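Local coordinates for probable membrane transporter protein MamO (Magnetospirillum magneticum, PDB 5HMA) that promotes magnetite nucleation and activation of the MamE protease and binds transition metal ions, although its protease-like domain is probably not a protease itself, at residues A[25-30]-A[82-87]; A[35-40]-A[146-151]; A[60-65]-A[76-81]; A[89-94]-A[156-161]; A[99-104]-A[137-142]. All coordinates share one frame; numbering follows the deposited sequence.

Contact 1 of 5, residues A[25-30]-A[82-87]; sequences GAIVGT and EKFLHF
His86 lies flat against the turn of backbone at Gly29 and Thr30, where the loop 82-87 passes the end of strand 23-29 in the N-terminal barrel of this chymotrypsin-like domain. From CB outward the side chain meets strand backbone: His86 CB lies 3.4 Å from Ile27 O and close to Gly29 N. The ring then turns back over the strand end, because CG is held between the backbone N and the carbonyl carbon (chi1 59°). One ring face takes the Gly29-Thr30 peptide, with Thr30 N 3.6 Å above the plane, while Gly29 CA makes a CH-pi contact. CD2 and NE2 meet Thr30 CA and CB. His86 ND1 donates to Phe87 O at 2.9 Å, reaching that oxygen from above its carbonyl plane, and this fixes the ring's rotation. An alanine here is likely to uncover the Gly29-Thr30 peptide and leave Phe87 O without its imidazole donor.

Two backbone bonds tie the segments together around this ring: Phe87 N to Ile27 O, and Phe84 N to a lone pair of Thr30 O, each 2.9 Å. On the apolar side Ile27 CD1 touches Phe84 CD2 at 3.8 Å, the two side chains crossing at about a right angle. Phe84 in turn meets the Phe60 ring edge-to-face. Ala26 CB packs against CE2 of Phe87, whose ring is also lined by Pro151 and Leu159. At the solvent end, Lys83 CG leans on Thr30 OG1 at 3.6 Å, and Thr30 O sits in the plane of the Phe84 ring, 3.5 Å from CD1.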
# COMPACT_ATOMS: atom_id res chain seq x y z
N GLY A 25 1.27 -2.06 -3.29
CA GLY A 25 0.97 -0.66 -3.50
C GLY A 25 -0.50 -0.51 -3.87
O GLY A 25 -1.16 -1.50 -4.19
N ALA A 26 -1.01 0.73 -3.81
CA ALA A 26 -2.42 1.02 -4.06
C ALA A 26 -2.55 2.06 -5.17
O ALA A 26 -1.93 3.12 -5.09
CB ALA A 26 -3.12 1.53 -2.77
N ILE A 27 -3.33 1.77 -6.21
CA ILE A 27 -3.56 2.76 -7.26
C ILE A 27 -4.57 3.78 -6.77
O ILE A 27 -5.68 3.41 -6.38
CB ILE A 27 -4.06 2.12 -8.57
CG1 ILE A 27 -3.19 0.93 -8.99
CG2 ILE A 27 -4.06 3.17 -9.70
CD1 ILE A 27 -3.56 0.39 -10.37
N VAL A 28 -4.21 5.06 -6.80
CA VAL A 28 -5.11 6.06 -6.25
C VAL A 28 -5.48 7.13 -7.27
O VAL A 28 -6.17 8.10 -6.95
CB VAL A 28 -4.49 6.68 -4.98
CG1 VAL A 28 -4.36 5.59 -3.89
CG2 VAL A 28 -3.13 7.29 -5.29
N GLY A 29 -5.07 6.94 -8.52
CA GLY A 29 -5.43 7.89 -9.56
C GLY A 29 -5.53 7.24 -10.92
O GLY A 29 -4.78 6.31 -11.25
N THR A 30 -6.46 7.72 -11.73
CA THR A 30 -6.76 7.08 -13.00
C THR A 30 -5.54 7.08 -13.93
O THR A 30 -5.33 6.13 -14.68
CB THR A 30 -7.98 7.75 -13.68
OG1 THR A 30 -8.17 7.21 -14.99
CG2 THR A 30 -7.78 9.24 -13.79
N GLU A 82 -1.85 4.50 -20.40
CA GLU A 82 -3.05 3.76 -20.03
C GLU A 82 -3.78 4.33 -18.80
O GLU A 82 -3.18 4.99 -17.95
CB GLU A 82 -2.70 2.30 -19.79
CG GLU A 82 -3.48 1.40 -20.74
CD GLU A 82 -2.60 0.55 -21.60
OE1 GLU A 82 -3.15 -0.16 -22.46
OE2 GLU A 82 -1.37 0.57 -21.40
N LYS A 83 -5.08 4.06 -18.71
CA LYS A 83 -5.90 4.45 -17.57
C LYS A 83 -6.11 3.27 -16.61
O LYS A 83 -6.05 2.11 -17.03
CB LYS A 83 -7.24 5.00 -18.05
CG LYS A 83 -7.27 6.49 -18.44
CD LYS A 83 -6.10 6.94 -19.30
CE LYS A 83 -6.38 8.32 -19.89
NZ LYS A 83 -5.12 9.09 -20.11
N PHE A 84 -6.39 3.56 -15.34
CA PHE A 84 -6.48 2.52 -14.32
C PHE A 84 -7.69 2.70 -13.43
O PHE A 84 -8.01 3.82 -13.03
CB PHE A 84 -5.23 2.51 -13.43
CG PHE A 84 -3.95 2.24 -14.18
CD1 PHE A 84 -3.32 3.26 -14.89
CD2 PHE A 84 -3.38 0.98 -14.16
CE1 PHE A 84 -2.13 3.03 -15.58
CE2 PHE A 84 -2.18 0.73 -14.86
CZ PHE A 84 -1.56 1.77 -15.57
N LEU A 85 -8.37 1.58 -13.14
CA LEU A 85 -9.28 1.51 -12.00
C LEU A 85 -8.48 1.79 -10.72
O LEU A 85 -7.34 1.34 -10.58
CB LEU A 85 -9.96 0.14 -11.94
CG LEU A 85 -10.93 -0.17 -13.08
CD1 LEU A 85 -11.55 -1.55 -12.92
CD2 LEU A 85 -12.00 0.90 -13.13
N HIS A 86 -9.05 2.52 -9.78
CA HIS A 86 -8.25 3.04 -8.68
C HIS A 86 -9.13 3.30 -7.49
O HIS A 86 -10.33 3.47 -7.65
CB HIS A 86 -7.56 4.35 -9.10
CG HIS A 86 -8.54 5.41 -9.51
ND1 HIS A 86 -8.96 6.41 -8.65
CD2 HIS A 86 -9.23 5.59 -10.66
CE1 HIS A 86 -9.85 7.17 -9.27
NE2 HIS A 86 -10.04 6.70 -10.49
N PHE A 87 -8.53 3.39 -6.31
CA PHE A 87 -9.25 3.88 -5.14
C PHE A 87 -9.63 5.35 -5.32
O PHE A 87 -8.81 6.17 -5.74
CB PHE A 87 -8.38 3.72 -3.88
CG PHE A 87 -8.23 2.28 -3.46
CD1 PHE A 87 -9.29 1.62 -2.83
CD2 PHE A 87 -7.05 1.59 -3.70
CE1 PHE A 87 -9.17 0.29 -2.44
CE2 PHE A 87 -6.91 0.25 -3.31
CZ PHE A 87 -7.98 -0.40 -2.68

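Contact 2 of 5, residues A[35-40]-A[146-151]; sequences ITTLHS and EQTGGP
Thr148 meets Thr37 in a buried van der Waals contact near the centre of the chain, where the end of strand 33-37 faces the loop leading into strand 151-153. The methyl of Thr148 does most of the touching: CG2 lies 3.3 Å from Thr37 OG1 and 3.9 Å from both Ser40 OG and His39 CE1. It is turned there because CG2 stands opposite the backbone N, which lets OG1 swing the other way to bond Ala165 N. Thr37 has an unusual chi1 of 29°, away from the staggered positions, and its hydroxyl is paired with Ser40 OG at 2.7 Å. A valine in its place would probably leave Ser40 OG without that hydroxyl partner.

This is the cleft between the two barrels of the trypsin fold. His39 bonds Asp72 through ND1, as the histidine and aspartate of a serine protease triad do, and Thr148 occupies the place where HtrA-like proteases carry the serine of their GNSGG motif, consistent with a domain that is probably not a protease. Gly149 takes the third position of a type II turn from Gln147 to Gly150. Its phi of 89° would jam a side chain against the preceding carbonyl, and a CB would also clash with the hydroxyls of Thr36 and Thr37. As it is, Gly149 CA comes within 3.5 Å of Thr37 OG1, and Thr36 turns its own OG1 to Ser24 O.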
# COMPACT_ATOMS: atom_id res chain seq x y z
N ILE A 35 0.31 4.76 -4.39
CA ILE A 35 0.87 4.95 -3.06
C ILE A 35 1.52 3.65 -2.60
O ILE A 35 0.95 2.57 -2.75
CB ILE A 35 -0.19 5.40 -2.04
CG1 ILE A 35 -0.68 6.80 -2.37
CG2 ILE A 35 0.41 5.38 -0.64
CD1 ILE A 35 0.32 7.87 -2.00
N THR A 36 2.72 3.75 -2.04
CA THR A 36 3.39 2.58 -1.50
C THR A 36 4.26 3.03 -0.32
O THR A 36 4.27 4.22 0.00
CB THR A 36 4.22 1.85 -2.60
OG1 THR A 36 4.67 0.59 -2.10
CG2 THR A 36 5.42 2.71 -3.03
N THR A 37 4.95 2.09 0.33
CA THR A 37 5.81 2.42 1.47
C THR A 37 7.15 2.95 0.98
O THR A 37 7.74 2.38 0.06
CB THR A 37 6.05 1.21 2.39
OG1 THR A 37 5.98 -0.00 1.61
CG2 THR A 37 5.01 1.16 3.51
N LEU A 38 7.64 4.02 1.60
CA LEU A 38 8.87 4.67 1.15
C LEU A 38 10.11 3.75 1.27
O LEU A 38 10.88 3.63 0.32
CB LEU A 38 9.10 5.97 1.94
CG LEU A 38 10.36 6.76 1.57
CD1 LEU A 38 10.41 7.03 0.08
CD2 LEU A 38 10.44 8.07 2.35
N HIS A 39 10.28 3.09 2.41
CA HIS A 39 11.45 2.21 2.60
C HIS A 39 11.50 1.07 1.58
O HIS A 39 12.55 0.48 1.35
CB HIS A 39 11.48 1.63 4.02
CG HIS A 39 10.49 0.53 4.26
ND1 HIS A 39 9.23 0.76 4.78
CD2 HIS A 39 10.58 -0.81 4.07
CE1 HIS A 39 8.59 -0.39 4.89
NE2 HIS A 39 9.39 -1.36 4.47
N SER A 40 10.37 0.76 0.95
CA SER A 40 10.33 -0.33 -0.02
C SER A 40 10.92 0.07 -1.38
O SER A 40 11.35 -0.79 -2.15
CB SER A 40 8.88 -0.81 -0.23
OG SER A 40 8.32 -1.25 0.98
N GLU A 146 4.88 -9.26 2.49
CA GLU A 146 4.45 -8.95 1.13
C GLU A 146 3.27 -7.99 1.07
O GLU A 146 3.00 -7.39 0.04
CB GLU A 146 4.12 -10.23 0.37
CG GLU A 146 5.26 -11.23 0.46
CD GLU A 146 5.12 -12.36 -0.52
OE1 GLU A 146 5.78 -12.31 -1.59
OE2 GLU A 146 4.34 -13.30 -0.22
N GLN A 147 2.57 -7.84 2.19
CA GLN A 147 1.41 -6.94 2.24
C GLN A 147 1.85 -5.50 2.47
O GLN A 147 1.05 -4.57 2.35
CB GLN A 147 0.44 -7.35 3.35
CG GLN A 147 -0.33 -8.62 3.08
CD GLN A 147 -1.06 -9.10 4.32
OE1 GLN A 147 -0.43 -9.38 5.34
NE2 GLN A 147 -2.39 -9.20 4.24
N THR A 148 3.12 -5.33 2.81
CA THR A 148 3.64 -4.00 3.09
C THR A 148 3.46 -3.10 1.88
O THR A 148 3.75 -3.51 0.76
CB THR A 148 5.12 -4.08 3.51
OG1 THR A 148 5.20 -4.65 4.82
CG2 THR A 148 5.76 -2.72 3.51
N GLY A 149 2.94 -1.89 2.10
CA GLY A 149 2.72 -0.96 1.01
C GLY A 149 1.35 -1.10 0.35
O GLY A 149 0.92 -0.21 -0.39
N GLY A 150 0.66 -2.21 0.60
CA GLY A 150 -0.68 -2.41 0.08
C GLY A 150 -1.78 -1.74 0.91
O GLY A 150 -1.54 -1.23 2.01
N PRO A 151 -3.01 -1.72 0.37
CA PRO A 151 -4.10 -1.01 1.04
C PRO A 151 -4.80 -1.80 2.15
O PRO A 151 -4.97 -3.02 2.05
CB PRO A 151 -5.08 -0.73 -0.11
CG PRO A 151 -4.91 -1.92 -1.00
CD PRO A 151 -3.40 -2.19 -0.97

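Contact 3 of 5, residues A[60-65]-A[76-81]; sequences FPAQVV and LKMQTT
Met78 and Phe60 make the apolar centre here, the sulfur lying oblique to the ring, 4.9 Å from its centroid, in a Met-aromatic contact. The nearest ring atom to Met78 SD is Phe60 CD2 at 3.9 Å. The row continues along the same side of the sheet through Ala62, whose CB sits between Met78 CG and Leu76 CB, to Val64, whose CG2 touches Leu76 CD2 at 3.7 Å. Val49 and Val34, from the strands on either side of the pair, close over Met78.

The backbones behind these side chains are the two arms of an antiparallel beta hairpin, strands 58-68 and 73-78, within the six-stranded N-terminal barrel. Gln63 and Lys77 form a hydrogen-bonded pair, with Lys77 N to Gln63 O at 2.9 Å lying nearly along the C=O axis and Gln63 N returning to Lys77 O at 3.1 Å. Ala62-Met78 and Val64-Leu76 are the non-hydrogen-bonded pairs beside it. One more bond, Gln79 N to Pro61 O, carries the ladder past strand 73-78.

The opposite face, with Gln63 and Lys77, is the polar one, though Val65 CG2 presses on Lys77 CB, 3.4 Å away. The lysine chain bends at chi2 and chi4, curling back until Lys77 NZ donates to Met78 O at 2.9 Å and also bonds Asn31 O. Back on the Met78 side Thr80 OG1 lies 3.6 Å from Phe60 CE1 and bonds Glu82 N.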
# COMPACT_ATOMS: atom_id res chain seq x y z
N PHE A 60 4.77 -1.61 -15.52
CA PHE A 60 4.95 -0.22 -15.94
C PHE A 60 6.05 0.40 -15.11
O PHE A 60 6.06 0.23 -13.88
CB PHE A 60 3.65 0.59 -15.77
CG PHE A 60 2.47 -0.01 -16.47
CD1 PHE A 60 2.21 0.30 -17.80
CD2 PHE A 60 1.63 -0.91 -15.82
CE1 PHE A 60 1.13 -0.25 -18.47
CE2 PHE A 60 0.54 -1.47 -16.47
CZ PHE A 60 0.29 -1.14 -17.80
N PRO A 61 6.97 1.11 -15.76
CA PRO A 61 7.96 1.88 -15.00
C PRO A 61 7.29 2.98 -14.17
O PRO A 61 6.25 3.51 -14.56
CB PRO A 61 8.89 2.47 -16.08
CG PRO A 61 8.17 2.31 -17.37
CD PRO A 61 7.14 1.24 -17.23
N ALA A 62 7.85 3.30 -13.02
CA ALA A 62 7.28 4.35 -12.20
C ALA A 62 8.38 5.25 -11.66
O ALA A 62 9.49 4.80 -11.41
CB ALA A 62 6.46 3.76 -11.06
N GLN A 63 8.05 6.53 -11.52
CA GLN A 63 8.93 7.48 -10.88
C GLN A 63 8.32 7.89 -9.55
O GLN A 63 7.09 7.88 -9.40
CB GLN A 63 9.16 8.72 -11.76
CG GLN A 63 9.70 8.43 -13.16
CD GLN A 63 11.05 7.74 -13.15
OE1 GLN A 63 11.96 8.13 -12.41
NE2 GLN A 63 11.18 6.69 -13.96
N VAL A 64 9.17 8.24 -8.59
CA VAL A 64 8.69 8.81 -7.35
C VAL A 64 8.27 10.26 -7.62
O VAL A 64 9.05 11.04 -8.15
CB VAL A 64 9.76 8.74 -6.25
CG1 VAL A 64 9.28 9.47 -5.00
CG2 VAL A 64 10.10 7.29 -5.95
N VAL A 65 7.04 10.61 -7.26
CA VAL A 65 6.55 11.98 -7.45
C VAL A 65 6.82 12.79 -6.20
O VAL A 65 7.23 13.94 -6.25
CB VAL A 65 5.05 12.00 -7.78
CG1 VAL A 65 4.54 13.44 -7.83
CG2 VAL A 65 4.80 11.30 -9.08
N LEU A 76 3.99 7.33 -6.27
CA LEU A 76 4.61 6.99 -7.54
C LEU A 76 3.69 7.38 -8.69
O LEU A 76 2.47 7.46 -8.53
CB LEU A 76 4.90 5.48 -7.62
CG LEU A 76 5.58 4.77 -6.45
CD1 LEU A 76 5.82 3.30 -6.80
CD2 LEU A 76 6.89 5.46 -6.09
N LYS A 77 4.28 7.61 -9.85
CA LYS A 77 3.51 7.79 -11.06
C LYS A 77 3.99 6.79 -12.11
O LYS A 77 5.16 6.79 -12.48
CB LYS A 77 3.63 9.23 -11.57
CG LYS A 77 3.14 9.47 -12.99
CD LYS A 77 1.62 9.46 -13.08
CE LYS A 77 1.14 10.09 -14.40
NZ LYS A 77 1.37 9.18 -15.56
N MET A 78 3.10 5.92 -12.57
CA MET A 78 3.43 5.02 -13.67
C MET A 78 3.58 5.82 -14.97
O MET A 78 2.79 6.72 -15.26
CB MET A 78 2.36 3.94 -13.80
CG MET A 78 2.32 2.99 -12.61
SD MET A 78 1.20 1.57 -12.78
CE MET A 78 -0.38 2.29 -12.31
N GLN A 79 4.63 5.50 -15.73
CA GLN A 79 4.86 6.12 -17.03
C GLN A 79 4.13 5.31 -18.09
O GLN A 79 4.64 4.30 -18.56
CB GLN A 79 6.35 6.18 -17.36
CG GLN A 79 7.21 6.67 -16.22
CD GLN A 79 6.95 8.12 -15.90
OE1 GLN A 79 6.39 8.44 -14.85
NE2 GLN A 79 7.36 9.00 -16.80
N THR A 80 2.93 5.75 -18.45
CA THR A 80 2.09 4.99 -19.37
C THR A 80 1.01 5.88 -19.96
O THR A 80 0.62 6.86 -19.33
CB THR A 80 1.42 3.78 -18.66
OG1 THR A 80 0.55 3.11 -19.57
CG2 THR A 80 0.61 4.28 -17.47
N THR A 81 0.52 5.56 -21.15
CA THR A 81 -0.66 6.23 -21.67
C THR A 81 -1.96 5.57 -21.18
O THR A 81 -3.05 6.02 -21.51
CB THR A 81 -0.68 6.24 -23.20
OG1 THR A 81 -0.37 4.93 -23.68
CG2 THR A 81 0.33 7.21 -23.74

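Contact 4 of 5, residues A[89-94]-A[156-161]; sequences MADVQT and QGDLVG
Gln93 and Asp158 lie across each other at the surface where the loop 89-94, part of the connection between the two barrels, runs beside the start of strand 159-167 in the C-terminal sheet. Gln93 bends at its second torsion (chi2 -87°), folding its chain over the aspartate: CG comes 3.3 Å from Asp158 OD2, and the amide and carboxylate planes stand 35° apart. Asp158 sets its CB against Asp91 O at 3.3 Å. Met89 starts out pointing away from the strand, yet its first two torsions, both near -60°, bring SD round to Leu159 CD2 at 4.2 Å. Val92 and Leu159 run side by side, pointing the same way, CG2 of the valine against CB of the leucine. Ala180 lies against Val92, so the short helix 180-185 adjoins this packing.

Val160 sits in a classic beta bulge, where it and Gly161 both face Leu152, and its CG1 reaches to 3.3 Å from Gln93 O. The backbone link is modest: Gln93 N donates to Leu159 O at 3.3 Å. A water bridges the next pair, donating to Gln93 O and to Val160 O at 2.7 Å each. Asp91 OD2 and Asp158 OD1 are 4.4 Å apart, a mild repulsion that the salt bridge from Asp91 OD1 to Arg88 NH1 probably offsets in part, so the backbone bond, the water and the apolar contacts likely hold the loop against it.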
# COMPACT_ATOMS: atom_id res chain seq x y z
N MET A 89 -10.05 8.79 -3.83
CA MET A 89 -9.57 9.48 -2.63
C MET A 89 -10.69 10.22 -1.89
O MET A 89 -10.61 10.41 -0.68
CB MET A 89 -8.45 10.46 -2.99
CG MET A 89 -7.18 9.76 -3.49
SD MET A 89 -6.58 8.50 -2.34
CE MET A 89 -6.10 9.54 -0.97
N ALA A 90 -11.73 10.62 -2.61
CA ALA A 90 -12.89 11.22 -1.97
C ALA A 90 -13.62 10.23 -1.05
O ALA A 90 -14.32 10.65 -0.13
CB ALA A 90 -13.85 11.75 -3.03
N ASP A 91 -13.44 8.93 -1.29
CA ASP A 91 -14.15 7.90 -0.53
C ASP A 91 -13.36 7.39 0.66
O ASP A 91 -13.80 6.47 1.36
CB ASP A 91 -14.50 6.70 -1.43
CG ASP A 91 -15.58 7.01 -2.44
OD1 ASP A 91 -16.16 8.12 -2.38
OD2 ASP A 91 -15.85 6.14 -3.28
N VAL A 92 -12.18 7.96 0.89
CA VAL A 92 -11.33 7.58 2.01
C VAL A 92 -12.09 7.69 3.33
O VAL A 92 -12.82 8.68 3.55
CB VAL A 92 -10.07 8.45 2.01
CG1 VAL A 92 -9.53 8.64 3.41
CG2 VAL A 92 -9.02 7.84 1.06
N GLN A 93 -11.98 6.68 4.19
CA GLN A 93 -12.69 6.71 5.49
C GLN A 93 -11.76 6.41 6.66
O GLN A 93 -10.74 5.74 6.50
CB GLN A 93 -13.84 5.69 5.54
CG GLN A 93 -14.78 5.68 4.35
CD GLN A 93 -15.90 6.67 4.48
OE1 GLN A 93 -16.09 7.27 5.55
NE2 GLN A 93 -16.66 6.86 3.40
N THR A 94 -12.14 6.89 7.85
CA THR A 94 -11.49 6.45 9.08
C THR A 94 -12.10 5.12 9.58
O THR A 94 -13.22 4.75 9.20
CB THR A 94 -11.61 7.50 10.20
OG1 THR A 94 -13.00 7.73 10.47
CG2 THR A 94 -10.95 8.80 9.78
N GLN A 156 -16.71 -1.83 2.87
CA GLN A 156 -17.30 -1.26 1.67
C GLN A 156 -16.26 -1.10 0.55
O GLN A 156 -16.58 -0.67 -0.54
CB GLN A 156 -17.97 0.09 1.97
CG GLN A 156 -19.34 -0.01 2.64
CD GLN A 156 -19.25 -0.45 4.10
OE1 GLN A 156 -18.51 0.13 4.90
NE2 GLN A 156 -20.01 -1.50 4.44
N GLY A 157 -15.00 -1.42 0.84
CA GLY A 157 -13.96 -1.28 -0.17
C GLY A 157 -13.31 0.09 -0.19
O GLY A 157 -12.46 0.36 -1.03
N ASP A 158 -13.71 0.97 0.73
CA ASP A 158 -13.07 2.28 0.85
C ASP A 158 -11.63 2.14 1.35
O ASP A 158 -11.35 1.34 2.25
CB ASP A 158 -13.85 3.18 1.80
CG ASP A 158 -15.30 3.36 1.37
OD1 ASP A 158 -15.55 3.33 0.15
OD2 ASP A 158 -16.17 3.51 2.25
N LEU A 159 -10.73 2.92 0.77
CA LEU A 159 -9.35 2.94 1.24
C LEU A 159 -9.31 3.51 2.66
O LEU A 159 -9.83 4.61 2.89
CB LEU A 159 -8.48 3.78 0.31
CG LEU A 159 -6.99 3.86 0.65
CD1 LEU A 159 -6.37 2.48 0.57
CD2 LEU A 159 -6.28 4.80 -0.29
N VAL A 160 -8.73 2.79 3.62
CA VAL A 160 -8.62 3.38 4.95
C VAL A 160 -7.16 3.57 5.34
O VAL A 160 -6.86 4.30 6.29
CB VAL A 160 -9.38 2.57 6.03
CG1 VAL A 160 -10.88 2.55 5.69
CG2 VAL A 160 -8.85 1.16 6.16
N GLY A 161 -6.25 2.95 4.60
CA GLY A 161 -4.85 3.16 4.88
C GLY A 161 -3.87 2.32 4.08
O GLY A 161 -4.26 1.55 3.21
O HOH W 1 -8.42 5.87 7.84

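Contact 5 of 5, residues A[99-104]-A[137-142]; sequences QQVFAF and LRSDAV
Val101 and Ala103 meet a chain that has just left its strand. Segment 99-104 is extended from Gln100 onward, whereas 137-142 is a strand only as far as Ser139 and then bends through a type I turn from Ser139 to Val142. The closest CA atoms, those of Ala103 and Ala141, are 5.5 Å apart, and the two backbones are held together by side-chain packing rather than by a ladder of bonds. Alternation along the strand sends Val101 and Ala103 toward the turn and Phe102 and Phe104 to the other side.

The closest side-chain meeting is methyl to methyl: Ala103 CB lies 3.8 Å from Ala141 CB. The same Ala103 CB also approaches Ala141 O at 3.5 Å and CG2 of Val142 at 4.0 Å, so one small methyl fits against three parts of the turn. Val101 CG2 rests on Ser139 CB at 4.1 Å and, a little farther off, on Ala141 CB. Ser139 places OG between its backbone N and carbonyl carbon (chi1 89°), where it accepts from Ala141 N at 3.2 Å with an angle of 155° at the hydrogen. That is an ST turn, and it gives the buried hydroxyl a partner while pinning the bend. Gln147 NE2 satisfies Ala141 O and bonds Ala103 O weakly.

Leu152 lies against Val101 and Ala103 as well. Strands 100-106 and 131-139 both pair with strand 112-121, and because the sheet curls, the turn after 131-139 comes back against the side chains of 100-106 that face it, as in the C-terminal barrel of trypsin-like proteases.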
# COMPACT_ATOMS: atom_id res chain seq x y z
N GLN A 99 -13.36 -2.58 14.40
CA GLN A 99 -13.96 -2.60 13.09
C GLN A 99 -13.23 -3.59 12.20
O GLN A 99 -12.00 -3.69 12.22
CB GLN A 99 -13.93 -1.19 12.47
CG GLN A 99 -14.34 -1.13 11.01
CD GLN A 99 -14.69 0.27 10.57
OE1 GLN A 99 -14.49 1.24 11.32
NE2 GLN A 99 -15.20 0.40 9.35
N GLN A 100 -13.98 -4.36 11.44
CA GLN A 100 -13.37 -5.31 10.52
C GLN A 100 -12.72 -4.58 9.36
O GLN A 100 -13.32 -3.69 8.76
CB GLN A 100 -14.43 -6.28 10.00
CG GLN A 100 -13.88 -7.49 9.30
CD GLN A 100 -14.98 -8.42 8.85
OE1 GLN A 100 -14.73 -9.54 8.42
NE2 GLN A 100 -16.22 -7.94 8.93
N VAL A 101 -11.48 -4.97 9.05
CA VAL A 101 -10.78 -4.40 7.89
C VAL A 101 -10.16 -5.52 7.06
O VAL A 101 -10.12 -6.67 7.48
CB VAL A 101 -9.70 -3.39 8.32
CG1 VAL A 101 -10.37 -2.13 8.86
CG2 VAL A 101 -8.79 -4.00 9.39
N PHE A 102 -9.69 -5.17 5.87
CA PHE A 102 -9.16 -6.15 4.94
C PHE A 102 -7.88 -5.62 4.36
O PHE A 102 -7.83 -4.49 3.86
CB PHE A 102 -10.18 -6.46 3.82
CG PHE A 102 -11.52 -6.88 4.34
CD1 PHE A 102 -12.42 -5.94 4.83
CD2 PHE A 102 -11.88 -8.23 4.36
CE1 PHE A 102 -13.66 -6.33 5.33
CE2 PHE A 102 -13.13 -8.62 4.84
CZ PHE A 102 -14.01 -7.67 5.34
N ALA A 103 -6.82 -6.41 4.45
CA ALA A 103 -5.51 -5.99 3.96
C ALA A 103 -5.19 -6.74 2.69
O ALA A 103 -5.15 -7.97 2.68
CB ALA A 103 -4.46 -6.22 5.03
N PHE A 104 -4.98 -6.00 1.61
CA PHE A 104 -4.73 -6.60 0.29
C PHE A 104 -3.27 -6.42 -0.10
O PHE A 104 -2.65 -5.41 0.24
CB PHE A 104 -5.63 -5.96 -0.78
CG PHE A 104 -7.08 -6.39 -0.73
CD1 PHE A 104 -7.96 -5.81 0.18
CD2 PHE A 104 -7.57 -7.34 -1.63
CE1 PHE A 104 -9.30 -6.19 0.21
CE2 PHE A 104 -8.91 -7.71 -1.60
CZ PHE A 104 -9.78 -7.14 -0.68
N LEU A 137 -2.51 2.90 12.88
CA LEU A 137 -3.42 1.84 13.29
C LEU A 137 -2.66 0.54 13.52
O LEU A 137 -1.58 0.33 12.97
CB LEU A 137 -4.48 1.60 12.22
CG LEU A 137 -5.23 2.83 11.69
CD1 LEU A 137 -6.08 2.42 10.50
CD2 LEU A 137 -6.08 3.44 12.79
N ARG A 138 -3.23 -0.34 14.33
CA ARG A 138 -2.78 -1.73 14.35
C ARG A 138 -3.92 -2.67 14.06
O ARG A 138 -5.03 -2.50 14.56
CB ARG A 138 -2.17 -2.08 15.70
CG ARG A 138 -0.88 -1.36 15.94
CD ARG A 138 -0.21 -1.91 17.15
NE ARG A 138 0.30 -3.26 16.92
CZ ARG A 138 1.10 -3.88 17.78
NH1 ARG A 138 1.54 -5.10 17.53
NH2 ARG A 138 1.46 -3.25 18.89
N SER A 139 -3.65 -3.67 13.24
CA SER A 139 -4.63 -4.71 12.97
C SER A 139 -3.94 -6.03 12.67
O SER A 139 -2.80 -6.07 12.19
CB SER A 139 -5.52 -4.32 11.79
OG SER A 139 -4.94 -4.77 10.58
N ASP A 140 -4.63 -7.12 12.95
CA ASP A 140 -4.10 -8.44 12.66
C ASP A 140 -4.42 -8.88 11.23
O ASP A 140 -4.27 -10.06 10.90
CB ASP A 140 -4.64 -9.46 13.68
CG ASP A 140 -6.12 -9.26 13.99
OD1 ASP A 140 -6.87 -8.83 13.10
OD2 ASP A 140 -6.53 -9.53 15.14
N ALA A 141 -4.86 -7.95 10.38
CA ALA A 141 -5.12 -8.28 8.97
C ALA A 141 -3.81 -8.36 8.18
O ALA A 141 -3.75 -8.95 7.11
CB ALA A 141 -6.05 -7.26 8.32
N VAL A 142 -2.77 -7.73 8.72
CA VAL A 142 -1.45 -7.75 8.11
C VAL A 142 -0.62 -8.89 8.71
O VAL A 142 -0.25 -8.85 9.88
CB VAL A 142 -0.76 -6.40 8.30
CG1 VAL A 142 0.69 -6.45 7.82
CG2 VAL A 142 -1.57 -5.30 7.59

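Contacts 1 and 3 belong to the N-terminal six-stranded barrel, their centres 11 Å apart, and contact 3 is nested in the loop that contact 1 closes. Contact 5 lies in the C-terminal sheet, about 28 Å from contact 3 between centres and across the middle of the chain. Contact 4 follows contact 1 along the chain and touches it; it reaches the same C-terminal sheet as contact 5, centres 13 Å apart, with contact 5 nested inside its loop. Contacts 1 and 2 alternate along the chain. It is contact 2, with one segment from each half and Pro151 bonded to Phe104 of contact 5, that brings the two barrels together at the cleft of this protease-like domain.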